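Local coordinates for protein endonuclease V (Homo sapiens, PDB 6OZE) that probably cleaves RNA at inosine sites as a metal-ion-dependent endoribonuclease, its family being related to RNase H, at residues E163-R166 with L167-T170; F222-P225 with E226-Q230. The protein carries 4 engineered substitutions. One frame throughout, in Å; residues are numbered along the deposited sequence.

How the contacts relate
Contact 1 and contact 2 come in series along the chain, both in the endonuclease V domain, which is related to the RNase H superfamily. The first ends helix 159-167, at the surface beside strand 174-178, an outermost strand of the mixed sheet. The second starts helix 226-242 nearer the middle of the molecule, against the inner strands 54-63, 115-118 and 199-205. Their centres lie 21 Å apart and their nearest atoms about 9 Å, so they do not touch, although Pro198 neighbours both, packing on Ile165 and weakly hydrogen-bonded to Arg223. Together they place one helix end at the sheet margin and another helix start over its interior.

Contact 1. Residues E163-R166 with L167-T170; sequences EKIR and LLQT. With NA (sodium ion), chain F.
The carbonyl oxygen of Ile165 is gripped twice: Leu168 N donates to Ile165 O over 3.0 Å, from well above the carbonyl plane, and water 1 donates to it as well. That water also binds a sodium ion, which Arg166 O and Leu168 O each hold at 2.3 Å. Gln169 completes the protein share with its side chain; a bend at chi2 (-72°) swings OE1 back to 2.8 Å from the sodium, and waters 2 and 3 make the coordination six-fold. One residue earlier, Leu167 N donates to Glu163 O at 3.2 Å. Arg166 NE meets Glu163 OE2 at 2.7 Å in a nearly straight salt bridge lying in the guanidinium plane, while Leu167 CG sits over one guanidinium face, offset toward its rim. Leu168 CD1 lies 4.5 Å from Ile165 CG2, and both side chains also touch Phe175 of strand 174-178. With an alanine here in place of Leu168, Ile165 CG2 and Phe175 would probably lose the leucine methyls they pack against. The sodium sits at the C-terminal end of helix 159-167, where backbone carbonyls of the last turn and the following loop are commonly available to bind a cation.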
loop_
_atom_site.group_PDB
_atom_site.type_symbol
_atom_site.label_atom_id
_atom_site.label_comp_id
_atom_site.label_asym_id
_atom_site.label_seq_id
_atom_site.Cartn_x
_atom_site.Cartn_y
_atom_site.Cartn_z
ATOM N N GLU A 163 6.966 -5.861 -23.054
ATOM C CA GLU A 163 6.046 -5.706 -24.176
ATOM C C GLU A 163 4.625 -5.428 -23.700
ATOM O O GLU A 163 3.895 -4.645 -24.320
ATOM C CB GLU A 163 6.086 -6.949 -25.044
ATOM C CG GLU A 163 7.444 -7.239 -25.681
ATOM C CD GLU A 163 7.919 -6.178 -26.672
ATOM O OE1 GLU A 163 8.963 -6.413 -27.314
ATOM O OE2 GLU A 163 7.274 -5.118 -26.820
ATOM N N LYS A 164 4.215 -6.041 -22.586
ATOM C CA LYS A 164 2.885 -5.742 -22.069
ATOM C C LYS A 164 2.787 -4.291 -21.612
ATOM O O LYS A 164 1.731 -3.662 -21.762
ATOM C CB LYS A 164 2.496 -6.747 -20.983
ATOM C CG LYS A 164 2.218 -8.134 -21.566
ATOM C CD LYS A 164 2.259 -9.219 -20.506
ATOM C CE LYS A 164 1.049 -9.155 -19.597
ATOM N NZ LYS A 164 1.186 -10.115 -18.455
ATOM N N ILE A 165 3.869 -3.745 -21.057
ATOM C CA ILE A 165 3.884 -2.330 -20.698
ATOM C C ILE A 165 3.802 -1.466 -21.946
ATOM O O ILE A 165 3.068 -0.470 -21.982
ATOM C CB ILE A 165 5.131 -2.013 -19.860
ATOM C CG1 ILE A 165 5.037 -2.698 -18.494
ATOM C CG2 ILE A 165 5.304 -0.511 -19.723
ATOM C CD1 ILE A 165 6.314 -2.622 -17.676
ATOM N N ARG A 166 4.530 -1.850 -23.001
ATOM C CA ARG A 166 4.452 -1.105 -24.256
ATOM C C ARG A 166 3.008 -0.942 -24.720
ATOM O O ARG A 166 2.626 0.118 -25.222
ATOM C CB ARG A 166 5.284 -1.792 -25.340
ATOM C CG ARG A 166 5.109 -1.160 -26.725
ATOM C CD ARG A 166 5.982 -1.793 -27.796
ATOM N NE ARG A 166 5.733 -3.222 -27.970
ATOM C CZ ARG A 166 4.773 -3.732 -28.732
ATOM N NH1 ARG A 166 4.634 -5.048 -28.825
ATOM N NH2 ARG A 166 3.963 -2.931 -29.415
ATOM N N LEU A 167 2.182 -1.974 -24.531
ATOM C CA LEU A 167 0.822 -1.954 -25.044
ATOM C C LEU A 167 -0.157 -1.216 -24.142
ATOM O O LEU A 167 -1.291 -0.965 -24.573
ATOM C CB LEU A 167 0.359 -3.381 -25.339
ATOM C CG LEU A 167 1.053 -3.917 -26.594
ATOM C CD1 LEU A 167 1.033 -5.414 -26.602
ATOM C CD2 LEU A 167 0.387 -3.356 -27.840
ATOM N N LEU A 168 0.253 -0.849 -22.930
ATOM C CA LEU A 168 -0.541 0.084 -22.138
ATOM C C LEU A 168 -0.565 1.431 -22.847
ATOM O O LEU A 168 0.459 1.896 -23.352
ATOM C CB LEU A 168 0.084 0.268 -20.754
ATOM C CG LEU A 168 0.156 -0.942 -19.820
ATOM C CD1 LEU A 168 0.986 -0.630 -18.577
ATOM C CD2 LEU A 168 -1.249 -1.397 -19.426
ATOM N N GLN A 169 -1.735 2.070 -22.878
ATOM C CA GLN A 169 -1.903 3.288 -23.663
ATOM C C GLN A 169 -2.284 4.495 -22.821
ATOM O O GLN A 169 -1.736 5.585 -23.028
ATOM C CB GLN A 169 -2.957 3.081 -24.764
ATOM C CG GLN A 169 -2.558 2.072 -25.821
ATOM C CD GLN A 169 -1.479 2.601 -26.740
ATOM O OE1 GLN A 169 -0.291 2.544 -26.420
ATOM N NE2 GLN A 169 -1.886 3.122 -27.891
ATOM N N THR A 170 -3.238 4.350 -21.907
ATOM C CA THR A 170 -3.798 5.495 -21.199
ATOM C C THR A 170 -4.027 5.128 -19.747
ATOM O O THR A 170 -3.963 3.958 -19.357
ATOM C CB THR A 170 -5.156 5.931 -21.774
ATOM O OG1 THR A 170 -6.116 4.884 -21.570
ATOM C CG2 THR A 170 -5.058 6.252 -23.253
HETATM NA NA NA F . 2.066 2.347 -24.954
HETATM O O HOH W 1 3.347 2.159 -23.071
HETATM O O HOH W 2 3.730 2.780 -26.737
HETATM O O HOH W 3 2.086 4.824 -24.589
#

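Contact 2. Residues F222-P225 with E226-Q230; sequences FRIP and EPVRQ
Pro225 is the N-cap residue of helix 226-242, and with Arg229 and Phe222 it accounts for most of what the incoming loop and the first helical turn bury against each other. The turn is closed through the backbone: Arg229 N donates to Pro225 O at 2.8 Å, almost in line with the carbonyl. The pyrrolidine ring of Pro225 lies beside that of Pro227, with Pro225 CB 4.3 Å from Pro227 CD, and both prolines rest on Leu116 of strand 115-118, which seats the helix start on the sheet. Pro227 has no N-H to offer, which costs little in a first turn.

Arg229 runs back along the loop. Its CG stands anti to the backbone N, which carries the aliphatic part past Ile224, and a bend at chi3 (71°) then turns the guanidinium toward Phe222. There Phe222 CD2 sits 3.3 Å above the guanidinium plane, displaced toward its rim; with the two planes 67° apart, the ring crosses the guanidinium obliquely and does not stack flat. Ile224 packs against the first turn, its CG2 3.8 Å from Val228 CG1, the two side chains crossing nearly at right angles.

Glu226, Val228 and Arg229 each have a second conformer, so these side-chain details describe one copy. In it, Glu226 OE1 lies at the edge of the Phe222 ring and pairs with Arg229 NE, at a very short and therefore doubtful distance, while Glu226 OE2 accepts from Arg229 NH1 and Gln230 NE2. Water 4 ties loop to helix, accepting from Phe222 N at 2.9 Å. It donates to Ile224 O at 2.6 Å. In this conformer of Glu226 the same water also donates to Glu226 OE1, at 2.7 Å.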
loop_
_atom_site.group_PDB
_atom_site.type_symbol
_atom_site.label_atom_id
_atom_site.label_comp_id
_atom_site.label_asym_id
_atom_site.label_seq_id
_atom_site.Cartn_x
_atom_site.Cartn_y
_atom_site.Cartn_z
ATOM N N PHE A 222 -1.957 12.489 -10.554
ATOM C CA PHE A 222 -0.641 12.317 -11.143
ATOM C C PHE A 222 -0.358 10.815 -11.214
ATOM O O PHE A 222 -1.258 9.989 -11.018
ATOM C CB PHE A 222 0.378 13.115 -10.316
ATOM C CG PHE A 222 0.014 14.564 -10.149
ATOM C CD1 PHE A 222 0.260 15.475 -11.168
ATOM C CD2 PHE A 222 -0.585 15.018 -8.984
ATOM C CE1 PHE A 222 -0.077 16.814 -11.019
ATOM C CE2 PHE A 222 -0.926 16.351 -8.831
ATOM C CZ PHE A 222 -0.669 17.252 -9.852
ATOM N N ARG A 223 0.896 10.441 -11.486
ATOM C CA ARG A 223 1.195 9.015 -11.604
ATOM C C ARG A 223 1.028 8.298 -10.267
ATOM O O ARG A 223 0.471 7.199 -10.206
ATOM C CB ARG A 223 2.594 8.790 -12.189
ATOM C CG ARG A 223 2.930 7.316 -12.391
ATOM C CD ARG A 223 4.424 7.075 -12.606
ATOM N NE ARG A 223 4.771 5.673 -12.369
ATOM C CZ ARG A 223 5.564 5.245 -11.394
ATOM N NH1 ARG A 223 6.125 6.109 -10.556
ATOM N NH2 ARG A 223 5.808 3.947 -11.260
ATOM N N ILE A 224 1.488 8.900 -9.179
ATOM C CA ILE A 224 1.319 8.285 -7.861
ATOM C C ILE A 224 -0.064 8.655 -7.326
ATOM O O ILE A 224 -0.381 9.854 -7.246
ATOM C CB ILE A 224 2.411 8.776 -6.923
ATOM C CG1 ILE A 224 3.784 8.520 -7.542
ATOM C CG2 ILE A 224 2.277 8.115 -5.547
ATOM C CD1 ILE A 224 4.043 7.062 -7.845
ATOM N N PRO A 225 -0.888 7.678 -6.931
ATOM C CA PRO A 225 -2.233 7.990 -6.430
ATOM C C PRO A 225 -2.180 8.988 -5.286
ATOM O O PRO A 225 -1.290 8.941 -4.442
ATOM C CB PRO A 225 -2.767 6.635 -5.958
ATOM C CG PRO A 225 -1.945 5.619 -6.696
ATOM C CD PRO A 225 -0.602 6.234 -6.923
ATOM N N GLU A 226 -3.143 9.911 -5.286
ATOM C CA GLU A 226 -3.126 11.047 -4.362
ATOM C C GLU A 226 -2.938 10.673 -2.901
ATOM O O GLU A 226 -2.112 11.316 -2.234
ATOM C CB GLU A 226 -4.366 11.924 -4.585
ATOM C CG GLU A 226 -4.170 13.007 -5.640
ATOM C CD GLU A 226 -2.930 13.857 -5.366
ATOM O OE1 GLU A 226 -1.842 13.498 -5.863
ATOM O OE2 GLU A 226 -3.034 14.877 -4.643
ATOM N N PRO A 227 -3.639 9.680 -2.340
ATOM C CA PRO A 227 -3.424 9.381 -0.903
ATOM C C PRO A 227 -2.003 8.933 -0.611
ATOM O O PRO A 227 -1.431 9.330 0.422
ATOM C CB PRO A 227 -4.472 8.297 -0.603
ATOM C CG PRO A 227 -5.567 8.520 -1.685
ATOM C CD PRO A 227 -4.742 8.868 -2.906
ATOM N N VAL A 228 -1.406 8.140 -1.492
ATOM C CA VAL A 228 -0.017 7.700 -1.343
ATOM C C VAL A 228 0.937 8.872 -1.532
ATOM O O VAL A 228 1.906 9.060 -0.774
ATOM C CB VAL A 228 0.257 6.589 -2.378
ATOM C CG1 VAL A 228 1.716 6.174 -2.374
ATOM C CG2 VAL A 228 -0.662 5.393 -2.145
ATOM N N ARG A 229 0.665 9.693 -2.545
ATOM C CA ARG A 229 1.535 10.826 -2.851
ATOM C C ARG A 229 1.542 11.832 -1.711
ATOM O O ARG A 229 2.601 12.347 -1.339
ATOM C CB ARG A 229 1.054 11.497 -4.144
ATOM C CG ARG A 229 2.093 12.389 -4.815
ATOM C CD ARG A 229 1.582 13.021 -6.092
ATOM N NE ARG A 229 0.578 14.055 -5.859
ATOM C CZ ARG A 229 0.852 15.342 -5.662
ATOM N NH1 ARG A 229 -0.137 16.203 -5.470
ATOM N NH2 ARG A 229 2.111 15.775 -5.645
ATOM N N GLN A 230 0.366 12.120 -1.140
ATOM C CA GLN A 230 0.309 13.074 -0.031
ATOM C C GLN A 230 0.985 12.518 1.213
ATOM O O GLN A 230 1.613 13.275 1.957
ATOM C CB GLN A 230 -1.137 13.496 0.241
ATOM C CG GLN A 230 -1.757 14.325 -0.893
ATOM C CD GLN A 230 -1.100 15.671 -1.071
ATOM O OE1 GLN A 230 -0.571 16.250 -0.118
ATOM N NE2 GLN A 230 -1.123 16.182 -2.293
HETATM O O HOH W 4 -2.216 11.674 -7.788
#